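Succinate-semialdehyde dehydrogenase (NAD(P)(+)) (Marinobacter aquaeolei, PDB 3RH9) probably oxidises succinate semialdehyde to succinate with a nicotinamide cofactor, as a member of the aldehyde dehydrogenase family. Local coordinates at residues F116-C120 with A165-A170; H123-L127 with L471-V475; L435-H439 with F454-K458; T449-P453 with E465-E469. All blocks are in the same frame, centred on the assembly; numbering follows the deposited sequence.

Contact 1 (F116-C120 with A165-A170)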
loop_
_atom_site.group_PDB
_atom_site.type_symbol
_atom_site.label_atom_id
_atom_site.label_comp_id
_atom_site.label_asym_id
_atom_site.label_seq_id
_atom_site.Cartn_x
_atom_site.Cartn_y
_atom_site.Cartn_z
ATOM N N PHE A 116 -11.459 -11.086 -15.890
ATOM C CA PHE A 116 -10.437 -10.891 -14.878
ATOM C C PHE A 116 -9.739 -12.208 -14.638
ATOM O O PHE A 116 -8.510 -12.291 -14.545
ATOM C CB PHE A 116 -11.050 -10.344 -13.589
ATOM C CG PHE A 116 -11.334 -8.882 -13.656
ATOM C CD1 PHE A 116 -10.302 -7.961 -13.537
ATOM C CD2 PHE A 116 -12.625 -8.417 -13.883
ATOM C CE1 PHE A 116 -10.547 -6.608 -13.617
ATOM C CE2 PHE A 116 -12.876 -7.051 -13.964
ATOM C CZ PHE A 116 -11.830 -6.146 -13.836
ATOM N N PHE A 117 -10.546 -13.250 -14.563
ATOM C CA PHE A 117 -10.032 -14.589 -14.397
ATOM C C PHE A 117 -9.234 -14.999 -15.619
ATOM O O PHE A 117 -8.184 -15.626 -15.509
ATOM C CB PHE A 117 -11.181 -15.541 -14.101
ATOM C CG PHE A 117 -11.653 -15.456 -12.688
ATOM C CD1 PHE A 117 -12.784 -14.750 -12.370
ATOM C CD2 PHE A 117 -10.932 -16.053 -11.667
ATOM C CE1 PHE A 117 -13.207 -14.668 -11.057
ATOM C CE2 PHE A 117 -11.342 -15.968 -10.364
ATOM C CZ PHE A 117 -12.479 -15.282 -10.053
ATOM N N ASP A 118 -9.724 -14.626 -16.789
ATOM C CA ASP A 118 -9.005 -14.938 -18.001
ATOM C C ASP A 118 -7.671 -14.227 -17.968
ATOM O O ASP A 118 -6.636 -14.806 -18.271
ATOM C CB ASP A 118 -9.787 -14.512 -19.248
ATOM C CG ASP A 118 -9.143 -15.019 -20.531
ATOM O OD1 ASP A 118 -8.829 -16.232 -20.624
ATOM O OD2 ASP A 118 -8.932 -14.206 -21.446
ATOM N N TYR A 119 -7.695 -12.961 -17.587
ATOM C CA TYR A 119 -6.497 -12.171 -17.694
ATOM C C TYR A 119 -5.459 -12.670 -16.699
ATOM O O TYR A 119 -4.264 -12.694 -16.990
ATOM C CB TYR A 119 -6.793 -10.694 -17.499
ATOM C CG TYR A 119 -5.530 -9.900 -17.446
ATOM C CD1 TYR A 119 -4.879 -9.691 -16.238
ATOM C CD2 TYR A 119 -4.958 -9.387 -18.610
ATOM C CE1 TYR A 119 -3.702 -8.981 -16.187
ATOM C CE2 TYR A 119 -3.771 -8.665 -18.565
ATOM C CZ TYR A 119 -3.152 -8.473 -17.349
ATOM O OH TYR A 119 -1.986 -7.761 -17.281
ATOM N N CYS A 120 -5.920 -13.098 -15.532
ATOM C CA CYS A 120 -5.016 -13.624 -14.516
ATOM C C CYS A 120 -4.435 -14.984 -14.860
ATOM O O CYS A 120 -3.316 -15.304 -14.466
ATOM C CB CYS A 120 -5.710 -13.675 -13.161
ATOM S SG CYS A 120 -5.656 -12.097 -12.331
ATOM N N ALA A 165 -14.805 -10.424 -8.607
ATOM C CA ALA A 165 -14.013 -11.030 -9.678
ATOM C C ALA A 165 -12.624 -10.411 -9.767
ATOM O O ALA A 165 -11.642 -11.111 -10.026
ATOM C CB ALA A 165 -14.728 -10.913 -11.007
ATOM N N LYS A 166 -12.553 -9.096 -9.557
ATOM C CA LYS A 166 -11.285 -8.377 -9.562
ATOM C C LYS A 166 -10.400 -8.872 -8.427
ATOM O O LYS A 166 -9.193 -9.028 -8.586
ATOM C CB LYS A 166 -11.491 -6.864 -9.403
ATOM C CG LYS A 166 -12.333 -6.184 -10.489
ATOM C CD LYS A 166 -12.662 -4.744 -10.085
ATOM C CE LYS A 166 -13.261 -3.943 -11.235
ATOM N NZ LYS A 166 -13.446 -2.478 -10.903
ATOM N N LYS A 167 -10.996 -9.117 -7.274
ATOM C CA LYS A 167 -10.197 -9.438 -6.109
ATOM C C LYS A 167 -9.763 -10.894 -6.100
ATOM O O LYS A 167 -8.648 -11.211 -5.709
ATOM C CB LYS A 167 -10.947 -9.099 -4.817
ATOM C CG LYS A 167 -11.357 -7.653 -4.684
ATOM C CD LYS A 167 -11.907 -7.362 -3.291
ATOM C CE LYS A 167 -12.411 -5.935 -3.196
ATOM N NZ LYS A 167 -11.323 -4.953 -3.447
ATOM N N LEU A 168 -10.653 -11.780 -6.527
ATOM C CA LEU A 168 -10.433 -13.208 -6.350
ATOM C C LEU A 168 -9.516 -13.775 -7.421
ATOM O O LEU A 168 -8.706 -14.646 -7.148
ATOM C CB LEU A 168 -11.757 -13.953 -6.305
ATOM C CG LEU A 168 -11.636 -15.429 -5.940
ATOM C CD1 LEU A 168 -10.601 -15.612 -4.838
ATOM C CD2 LEU A 168 -12.997 -16.032 -5.554
ATOM N N SER A 169 -9.633 -13.263 -8.636
ATOM C CA SER A 169 -8.704 -13.617 -9.699
ATOM C C SER A 169 -7.250 -13.326 -9.322
ATOM O O SER A 169 -6.356 -14.116 -9.625
ATOM C CB SER A 169 -9.064 -12.881 -10.977
ATOM O OG SER A 169 -9.229 -11.501 -10.720
ATOM N N ALA A 170 -7.002 -12.195 -8.666
ATOM C CA ALA A 170 -5.638 -11.854 -8.238
ATOM C C ALA A 170 -5.205 -12.672 -7.021
ATOM O O ALA A 170 -4.080 -13.135 -6.949
ATOM C CB ALA A 170 -5.496 -10.359 -7.972
#

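Contact 2 (H123-L127 with L471-V475)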
loop_
_atom_site.group_PDB
_atom_site.type_symbol
_atom_site.label_atom_id
_atom_site.label_comp_id
_atom_site.label_asym_id
_atom_site.label_seq_id
_atom_site.Cartn_x
_atom_site.Cartn_y
_atom_site.Cartn_z
ATOM N N HIS A 123 -1.679 -14.218 -17.350
ATOM C CA HIS A 123 -0.520 -13.489 -16.820
ATOM C C HIS A 123 0.018 -13.952 -15.468
ATOM O O HIS A 123 0.902 -13.321 -14.903
ATOM C CB HIS A 123 -0.818 -11.998 -16.779
ATOM C CG HIS A 123 -1.145 -11.426 -18.120
ATOM N ND1 HIS A 123 -0.185 -10.902 -18.954
ATOM C CD2 HIS A 123 -2.319 -11.332 -18.784
ATOM C CE1 HIS A 123 -0.758 -10.480 -20.067
ATOM N NE2 HIS A 123 -2.051 -10.727 -19.991
ATOM N N ILE A 124 -0.506 -15.059 -14.964
ATOM C CA ILE A 124 -0.072 -15.592 -13.687
ATOM C C ILE A 124 1.463 -15.736 -13.608
ATOM O O ILE A 124 2.052 -15.697 -12.516
ATOM C CB ILE A 124 -0.769 -16.939 -13.408
ATOM C CG1 ILE A 124 -0.508 -17.406 -11.981
ATOM C CG2 ILE A 124 -0.331 -17.998 -14.419
ATOM C CD1 ILE A 124 -1.373 -18.592 -11.570
ATOM N N SER A 125 2.113 -15.889 -14.759
ATOM C CA SER A 125 3.561 -16.116 -14.774
ATOM C C SER A 125 4.327 -14.909 -14.272
ATOM O O SER A 125 5.507 -15.006 -13.920
ATOM C CB SER A 125 4.055 -16.520 -16.163
ATOM O OG SER A 125 4.054 -17.935 -16.282
ATOM N N ALA A 126 3.632 -13.775 -14.227
ATOM C CA ALA A 126 4.201 -12.532 -13.733
ATOM C C ALA A 126 4.724 -12.641 -12.292
ATOM O O ALA A 126 5.608 -11.887 -11.904
ATOM C CB ALA A 126 3.176 -11.431 -13.846
ATOM N N LEU A 127 4.187 -13.579 -11.510
ATOM C CA LEU A 127 4.552 -13.722 -10.096
ATOM C C LEU A 127 5.697 -14.708 -9.870
ATOM O O LEU A 127 5.997 -15.082 -8.729
ATOM C CB LEU A 127 3.338 -14.139 -9.256
ATOM C CG LEU A 127 2.204 -13.115 -9.236
ATOM C CD1 LEU A 127 0.924 -13.690 -8.636
ATOM C CD2 LEU A 127 2.650 -11.863 -8.504
ATOM N N LEU A 471 -2.070 -7.990 -10.216
ATOM C CA LEU A 471 -1.567 -9.332 -9.949
ATOM C C LEU A 471 -0.657 -9.355 -8.729
ATOM O O LEU A 471 -0.517 -10.386 -8.100
ATOM C CB LEU A 471 -0.794 -9.872 -11.152
ATOM C CG LEU A 471 -1.543 -10.609 -12.258
ATOM C CD1 LEU A 471 -0.692 -10.625 -13.507
ATOM C CD2 LEU A 471 -1.868 -12.033 -11.816
ATOM N N PHE A 472 -0.054 -8.216 -8.401
ATOM C CA PHE A 472 0.877 -8.133 -7.271
ATOM C C PHE A 472 0.255 -7.665 -5.953
ATOM O O PHE A 472 0.969 -7.439 -4.982
ATOM C CB PHE A 472 2.088 -7.250 -7.611
ATOM C CG PHE A 472 3.105 -7.938 -8.462
ATOM C CD1 PHE A 472 2.952 -7.995 -9.831
ATOM C CD2 PHE A 472 4.210 -8.544 -7.893
ATOM C CE1 PHE A 472 3.877 -8.640 -10.612
ATOM C CE2 PHE A 472 5.143 -9.189 -8.673
ATOM C CZ PHE A 472 4.970 -9.241 -10.031
ATOM N N GLU A 473 -1.058 -7.522 -5.916
ATOM C CA GLU A 473 -1.711 -7.045 -4.711
ATOM C C GLU A 473 -1.612 -8.046 -3.567
ATOM O O GLU A 473 -1.262 -7.682 -2.442
ATOM C CB GLU A 473 -3.180 -6.734 -4.995
ATOM C CG GLU A 473 -3.404 -5.453 -5.790
ATOM C CD GLU A 473 -3.646 -4.253 -4.890
ATOM O OE1 GLU A 473 -2.786 -3.966 -4.008
ATOM O OE2 GLU A 473 -4.712 -3.606 -5.068
ATOM N N PHE A 474 -1.922 -9.304 -3.853
ATOM C CA PHE A 474 -1.976 -10.311 -2.801
ATOM C C PHE A 474 -0.690 -11.083 -2.546
ATOM O O PHE A 474 -0.736 -12.198 -2.040
ATOM C CB PHE A 474 -3.121 -11.277 -3.069
ATOM C CG PHE A 474 -4.446 -10.608 -3.079
ATOM C CD1 PHE A 474 -5.016 -10.195 -4.271
ATOM C CD2 PHE A 474 -5.102 -10.334 -1.888
ATOM C CE1 PHE A 474 -6.232 -9.566 -4.282
ATOM C CE2 PHE A 474 -6.315 -9.694 -1.893
ATOM C CZ PHE A 474 -6.882 -9.311 -3.092
ATOM N N VAL A 475 0.453 -10.499 -2.877
ATOM C CA VAL A 475 1.717 -11.152 -2.578
ATOM C C VAL A 475 2.639 -10.278 -1.726
ATOM O O VAL A 475 2.550 -9.047 -1.756
ATOM C CB VAL A 475 2.430 -11.578 -3.855
ATOM C CG1 VAL A 475 1.700 -12.740 -4.476
ATOM C CG2 VAL A 475 2.504 -10.408 -4.836
#

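Contact 3 (L435-H439 with F454-K458)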
loop_
_atom_site.group_PDB
_atom_site.type_symbol
_atom_site.label_atom_id
_atom_site.label_comp_id
_atom_site.label_asym_id
_atom_site.label_seq_id
_atom_site.Cartn_x
_atom_site.Cartn_y
_atom_site.Cartn_z
ATOM N N LEU A 435 -4.862 15.940 -13.907
ATOM C CA LEU A 435 -5.976 15.330 -13.199
ATOM C C LEU A 435 -5.462 14.299 -12.234
ATOM O O LEU A 435 -4.874 13.312 -12.653
ATOM C CB LEU A 435 -6.933 14.674 -14.187
ATOM C CG LEU A 435 -7.932 15.625 -14.853
ATOM C CD1 LEU A 435 -8.814 14.854 -15.801
ATOM C CD2 LEU A 435 -8.786 16.353 -13.829
ATOM N N ARG A 436 -5.666 14.522 -10.941
ATOM C CA ARG A 436 -5.255 13.542 -9.940
ATOM C C ARG A 436 -6.306 12.418 -9.807
ATOM O O ARG A 436 -6.958 12.269 -8.773
ATOM C CB ARG A 436 -5.028 14.228 -8.591
ATOM C CG ARG A 436 -4.209 15.508 -8.654
ATOM C CD ARG A 436 -2.772 15.272 -8.219
ATOM N NE ARG A 436 -2.052 14.448 -9.184
ATOM C CZ ARG A 436 -0.856 13.913 -8.974
ATOM N NH1 ARG A 436 -0.229 14.101 -7.821
ATOM N NH2 ARG A 436 -0.292 13.181 -9.918
ATOM N N PHE A 437 -6.476 11.645 -10.869
ATOM C CA PHE A 437 -7.401 10.521 -10.860
ATOM C C PHE A 437 -6.709 9.258 -11.366
ATOM O O PHE A 437 -5.849 9.307 -12.241
ATOM C CB PHE A 437 -8.649 10.835 -11.679
ATOM C CG PHE A 437 -9.519 11.860 -11.048
ATOM C CD1 PHE A 437 -9.217 13.205 -11.161
ATOM C CD2 PHE A 437 -10.628 11.484 -10.309
ATOM C CE1 PHE A 437 -10.004 14.136 -10.558
ATOM C CE2 PHE A 437 -11.417 12.420 -9.697
ATOM C CZ PHE A 437 -11.113 13.738 -9.824
ATOM N N GLY A 438 -7.078 8.123 -10.791
ATOM C CA GLY A 438 -6.452 6.876 -11.162
ATOM C C GLY A 438 -6.827 6.469 -12.559
ATOM O O GLY A 438 -6.123 5.697 -13.184
ATOM N N HIS A 439 -7.940 6.989 -13.052
ATOM C CA HIS A 439 -8.457 6.580 -14.354
ATOM C C HIS A 439 -8.972 7.810 -15.101
ATOM O O HIS A 439 -9.828 8.536 -14.596
ATOM C CB HIS A 439 -9.552 5.515 -14.188
ATOM C CG HIS A 439 -10.120 4.996 -15.482
ATOM N ND1 HIS A 439 -11.150 5.625 -16.154
ATOM C CD2 HIS A 439 -9.834 3.882 -16.200
ATOM C CE1 HIS A 439 -11.456 4.937 -17.238
ATOM N NE2 HIS A 439 -10.674 3.873 -17.290
ATOM N N PHE A 454 -6.383 -0.158 -12.012
ATOM C CA PHE A 454 -7.450 0.771 -11.652
ATOM C C PHE A 454 -7.514 0.962 -10.139
ATOM O O PHE A 454 -7.426 0.004 -9.378
ATOM C CB PHE A 454 -8.802 0.294 -12.186
ATOM C CG PHE A 454 -9.963 1.161 -11.764
ATOM C CD1 PHE A 454 -10.219 2.363 -12.406
ATOM C CD2 PHE A 454 -10.800 0.772 -10.736
ATOM C CE1 PHE A 454 -11.277 3.161 -12.023
ATOM C CE2 PHE A 454 -11.868 1.570 -10.347
ATOM C CZ PHE A 454 -12.100 2.761 -10.986
ATOM N N GLY A 455 -7.663 2.206 -9.707
ATOM C CA GLY A 455 -7.621 2.524 -8.299
ATOM C C GLY A 455 -7.531 4.016 -8.133
ATOM O O GLY A 455 -7.436 4.748 -9.108
ATOM N N GLY A 456 -7.560 4.477 -6.895
ATOM C CA GLY A 456 -7.636 5.895 -6.658
ATOM C C GLY A 456 -6.353 6.520 -6.157
ATOM O O GLY A 456 -5.559 5.868 -5.462
HETATM N N MSE A 457 -6.150 7.781 -6.546
HETATM C CA MSE A 457 -5.213 8.663 -5.860
HETATM C C MSE A 457 -6.017 9.281 -4.754
HETATM O O MSE A 457 -7.200 8.974 -4.616
HETATM C CB MSE A 457 -4.746 9.782 -6.771
HETATM C CG MSE A 457 -4.165 9.307 -8.059
HETATM SE SE MSE A 457 -3.097 10.734 -8.841
HETATM C CE MSE A 457 -2.848 9.983 -10.653
ATOM N N LYS A 458 -5.402 10.182 -3.999
ATOM C CA LYS A 458 -6.116 10.910 -2.949
ATOM C C LYS A 458 -6.900 9.960 -2.026
ATOM O O LYS A 458 -6.400 8.897 -1.659
ATOM C CB LYS A 458 -7.037 11.988 -3.544
ATOM C CG LYS A 458 -6.346 13.256 -4.134
ATOM C CD LYS A 458 -7.292 14.477 -4.009
ATOM C CE LYS A 458 -7.317 15.405 -5.230
ATOM N NZ LYS A 458 -8.237 14.971 -6.371
#

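Contact 4 (T449-P453 with E465-E469)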
loop_
_atom_site.group_PDB
_atom_site.type_symbol
_atom_site.label_atom_id
_atom_site.label_comp_id
_atom_site.label_asym_id
_atom_site.label_seq_id
_atom_site.Cartn_x
_atom_site.Cartn_y
_atom_site.Cartn_z
ATOM N N THR A 449 -10.674 -1.948 -16.924
ATOM C CA THR A 449 -10.590 -3.200 -17.672
ATOM C C THR A 449 -9.561 -4.152 -17.046
ATOM O O THR A 449 -8.591 -3.701 -16.436
ATOM C CB THR A 449 -10.238 -2.925 -19.136
ATOM O OG1 THR A 449 -10.706 -4.006 -19.943
ATOM C CG2 THR A 449 -8.737 -2.765 -19.302
ATOM N N PRO A 450 -9.768 -5.478 -17.184
ATOM C CA PRO A 450 -8.875 -6.430 -16.511
ATOM C C PRO A 450 -7.420 -6.255 -16.915
ATOM O O PRO A 450 -6.533 -6.528 -16.121
ATOM C CB PRO A 450 -9.398 -7.792 -16.982
ATOM C CG PRO A 450 -10.801 -7.543 -17.372
ATOM C CD PRO A 450 -10.794 -6.177 -17.975
ATOM N N GLU A 451 -7.197 -5.774 -18.134
ATOM C CA GLU A 451 -5.870 -5.605 -18.704
ATOM C C GLU A 451 -5.080 -4.399 -18.174
ATOM O O GLU A 451 -3.916 -4.220 -18.535
ATOM C CB GLU A 451 -5.991 -5.476 -20.216
ATOM C CG GLU A 451 -6.665 -6.645 -20.928
ATOM C CD GLU A 451 -8.170 -6.460 -21.122
ATOM O OE1 GLU A 451 -8.782 -5.671 -20.376
ATOM O OE2 GLU A 451 -8.746 -7.112 -22.023
ATOM N N ALA A 452 -5.693 -3.556 -17.342
ATOM C CA ALA A 452 -5.009 -2.334 -16.883
ATOM C C ALA A 452 -5.307 -1.931 -15.428
ATOM O O ALA A 452 -6.375 -2.206 -14.908
ATOM C CB ALA A 452 -5.273 -1.168 -17.846
ATOM N N PRO A 453 -4.340 -1.292 -14.760
ATOM C CA PRO A 453 -4.523 -0.993 -13.332
ATOM C C PRO A 453 -5.625 0.028 -13.086
ATOM O O PRO A 453 -5.780 0.965 -13.866
ATOM C CB PRO A 453 -3.156 -0.424 -12.913
ATOM C CG PRO A 453 -2.501 0.036 -14.226
ATOM C CD PRO A 453 -2.969 -0.992 -15.221
ATOM N N GLU A 465 -6.245 -2.565 -8.851
ATOM C CA GLU A 465 -6.751 -3.854 -9.290
ATOM C C GLU A 465 -6.670 -3.881 -10.803
ATOM O O GLU A 465 -6.826 -2.852 -11.454
ATOM C CB GLU A 465 -8.192 -4.050 -8.832
ATOM C CG GLU A 465 -8.345 -4.125 -7.323
ATOM C CD GLU A 465 -9.789 -4.349 -6.868
ATOM O OE1 GLU A 465 -10.713 -3.843 -7.563
ATOM O OE2 GLU A 465 -9.992 -5.012 -5.816
ATOM N N GLY A 466 -6.432 -5.060 -11.361
ATOM C CA GLY A 466 -6.317 -5.216 -12.800
ATOM C C GLY A 466 -4.912 -4.955 -13.313
ATOM O O GLY A 466 -4.081 -4.350 -12.626
ATOM N N GLY A 467 -4.648 -5.416 -14.528
ATOM C CA GLY A 467 -3.324 -5.314 -15.108
ATOM C C GLY A 467 -2.271 -5.994 -14.256
ATOM O O GLY A 467 -2.580 -6.802 -13.393
ATOM N N LEU A 468 -1.019 -5.640 -14.495
ATOM C CA LEU A 468 0.111 -6.185 -13.765
ATOM C C LEU A 468 0.035 -5.897 -12.294
ATOM O O LEU A 468 0.083 -6.804 -11.478
ATOM C CB LEU A 468 1.396 -5.546 -14.257
ATOM C CG LEU A 468 2.629 -6.374 -13.913
ATOM C CD1 LEU A 468 2.852 -7.373 -15.049
ATOM C CD2 LEU A 468 3.867 -5.483 -13.689
ATOM N N GLU A 469 -0.033 -4.617 -11.947
ATOM C CA GLU A 469 0.048 -4.250 -10.541
ATOM C C GLU A 469 -1.034 -4.963 -9.735
ATOM O O GLU A 469 -0.809 -5.340 -8.583
ATOM C CB GLU A 469 0.111 -2.720 -10.303
ATOM C CG GLU A 469 -0.428 -1.838 -11.403
ATOM C CD GLU A 469 0.484 -1.758 -12.628
ATOM O OE1 GLU A 469 1.462 -0.971 -12.607
ATOM O OE2 GLU A 469 0.209 -2.468 -13.635
#

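Contact 1 (F116-C120 with A165-A170)
Ala-165 O, packed beside Phe-116 CB, takes two hydrogen bonds from Ser-169, one from its backbone N and one from its OG. The hydroxyl bond, OG to Ala-165 O at 2.5 Å, lies in the carbonyl plane and fills one more position on an oxygen already used by the helix. Chi1 of Ser-169 (50°) sets OG between backbone N and carbonyl carbon, within reach of Ala-165 O. The CB of Ser-169 points toward helix 103-123. There it sits over one face of the Phe-117 ring, 3.9 Å from its centroid and somewhat toward the rim, a CH-pi contact. The same ring brings CE1 to Ala-165 CB at 4.1 Å and CZ to Leu-168 CB at 4.0 Å. Lys-166, next to Ala-165, covers a face of Phe-116, its extended aliphatic chain passing obliquely over the ring; CG stands 3.6 Å from the centroid, and CE approaches CZ. Cys-120 completes the row, its SG 3.4 Å from Ser-169 O. The two helical segments run nearly the same way, 25° apart with axes 8.7 Å from each other, close enough for the small Ala-165 and Ser-169 to seat the ring of Phe-117. Helix 162-174 is the link between parallel strands 151-154 and 178-181, a beta-alpha-beta crossover of the Rossmann-like domain. Helices 70-86 and 188-197 also pack on Phe-117, while Phe-116 also meets Pro-450 and Tyr-112.

Contact 2 (H123-L127 with L471-V475)
Leu-127 lies against the Leu-471 to Val-475 loop, where a 3-10 turn following helix 103-123 meets the link between helix 467-471 and strand 475-482 of the aldehyde dehydrogenase fold. From CB its side chain leads across the loop. CG is 4.0 Å from Leu-471 O, and both methyls lie beside that same carbonyl oxygen, CD2 at 3.5 Å. CD2 then stands above the middle of the Phe-472 ring, 3.6 Å from the centroid and 10° off the normal, a nearly axial CH-pi contact. CD2 also touches Val-475 CG2 at 3.9 Å. Leu-127 CG lies anti to its own carbonyl carbon (chi1 -63°), which carries the branch over the ring; the two side chains run antiparallel alongside each other. An alanine in place of Phe-472 would probably strip the Leu-127 methyl of its aromatic floor and leave Tyr-145 without its edge-to-face ring partner. The other half of the contact belongs to Leu-471, whose CD2 branch comes near Ile-124 CA. No hydrogen bond joins the segments, so packing alone couples them. Tyr-119 stacks on His-123, and Glu-134 of the second subunit packs against His-123. Leu-471 CD1 lies against the turn, 3.6 Å from His-123 CB and 4.0 Å from Ala-126 CB.

Contact 3 (L435-H439 with F454-K458)
His-439 turns a face of its imidazole toward the edge of the Phe-454 ring, an offset edge-to-face pair with centroids 5.8 Å apart and planes at 73°. Near its own plane, the phenyl edge also meets His-439 CB, which is 3.6 Å from Phe-454 CE1. At the other end the Arg-436 guanidinium has SE of Met-457 (selenomethionine here) over one face, 3.9 Å from CZ and displaced toward the rim. The two side chains cross at about a right angle. Arg-436 reaches this place by a bent chain, and its NH2 goes on to donate to Pro-147 O of the second subunit. Replacing Arg-436 by an alanine would probably leave that carbonyl without its donor and the selenium side of Met-457 with no flat group to rest on. Met-457 stays extended beyond CG and carries CE to within 3.5 Å of Phe-437 O. Between these ends the backbones come close at glycines: Gly-438 CA points its hydrogen almost straight at Gly-455 O, 3.1 Å away, where a CB on Gly-438 would collide. Lys-458 NZ lies near Arg-436 O but makes its hydrogen bond to Phe-414 O. Gln-478 of the second subunit reaches Phe-437 O and Gly-438 makes backbone hydrogen bonds to that subunit, so the entry to strand 439-442, outermost of its sheet within this chain, is also a dimer surface. The Phe-Gly-Gly stretch is characteristic of aldehyde dehydrogenases, and here Phe-454 borders the predicted active-site residue Glu-256, side chains about 3 Å apart at their nearest atoms.

Contact 4 (T449-P453 with E465-E469)
A type I beta turn, Thr-449 to Ala-452, sits against the glycine pair Gly-466 and Gly-467 at the approach to helix 467-471. One hydrogen bond spans the gap: Gly-467 N donates to Pro-450 O at 2.7 Å, nearly straight at 173°. The N-H comes from above the carbonyl plane, 35° out of it. Both glycines suit the closeness of the chains, since a CB on Gly-466 would run into Ala-452 O and one on Gly-467 into Ala-452 CA and Pro-453 CD. The turn itself is closed by Ala-452 N to Thr-449 O, and Thr-449 OG1 gives a 2.6 Å hydrogen bond to Glu-451 OE1, tying the acid back over the turn. Farther along, Pro-453 CA lies 3.5 Å from Glu-465 O in a CA-H...O contact. The ring of Pro-453 is met by Glu-469, with Glu-469 CG 3.4 Å from Pro-453 CB; the bend at chi2 (-74°) brings OE2 alongside Pro-453 CG and CD. The other carboxylate oxygen, OE1, bonds Tyr-145 OH of the second subunit, while Thr-479 of that subunit takes up Pro-453 O, making this a buried patch facing the dimer partner. Glu-465 bonds Lys-167 in a salt bridge and its side chain stands about 3 Å, at the nearest atoms, from that of the predicted active-site Glu-256; such a lysine-glutamate pair lies beside the probable general base, as in related aldehyde dehydrogenases.

How the contacts relate
From the N terminus, helix 103-123 enters contact 1 first, which closes a 44-residue loop at the crossover helix 162-174. The turn after helix 103-123 opens contact 2 at 123-127 before contact 1 has closed, so the two cross, and contact 2 is sealed only by the C-terminal loop at 471-475. Contacts 3 and 4, closing short loops of 14 and 11 residues, nest inside that long excursion and cross each other, joined by a probable hydrogen bond from Phe-454 N to Glu-465 O. Contact 4 reaches contact 1 through the Lys-167 to Glu-465 salt bridge. Together they bind the cofactor-domain helices, the end of the seven-stranded sheet within this chain and the C-terminal segment, contacts 3 and 4 meeting the second subunit most broadly.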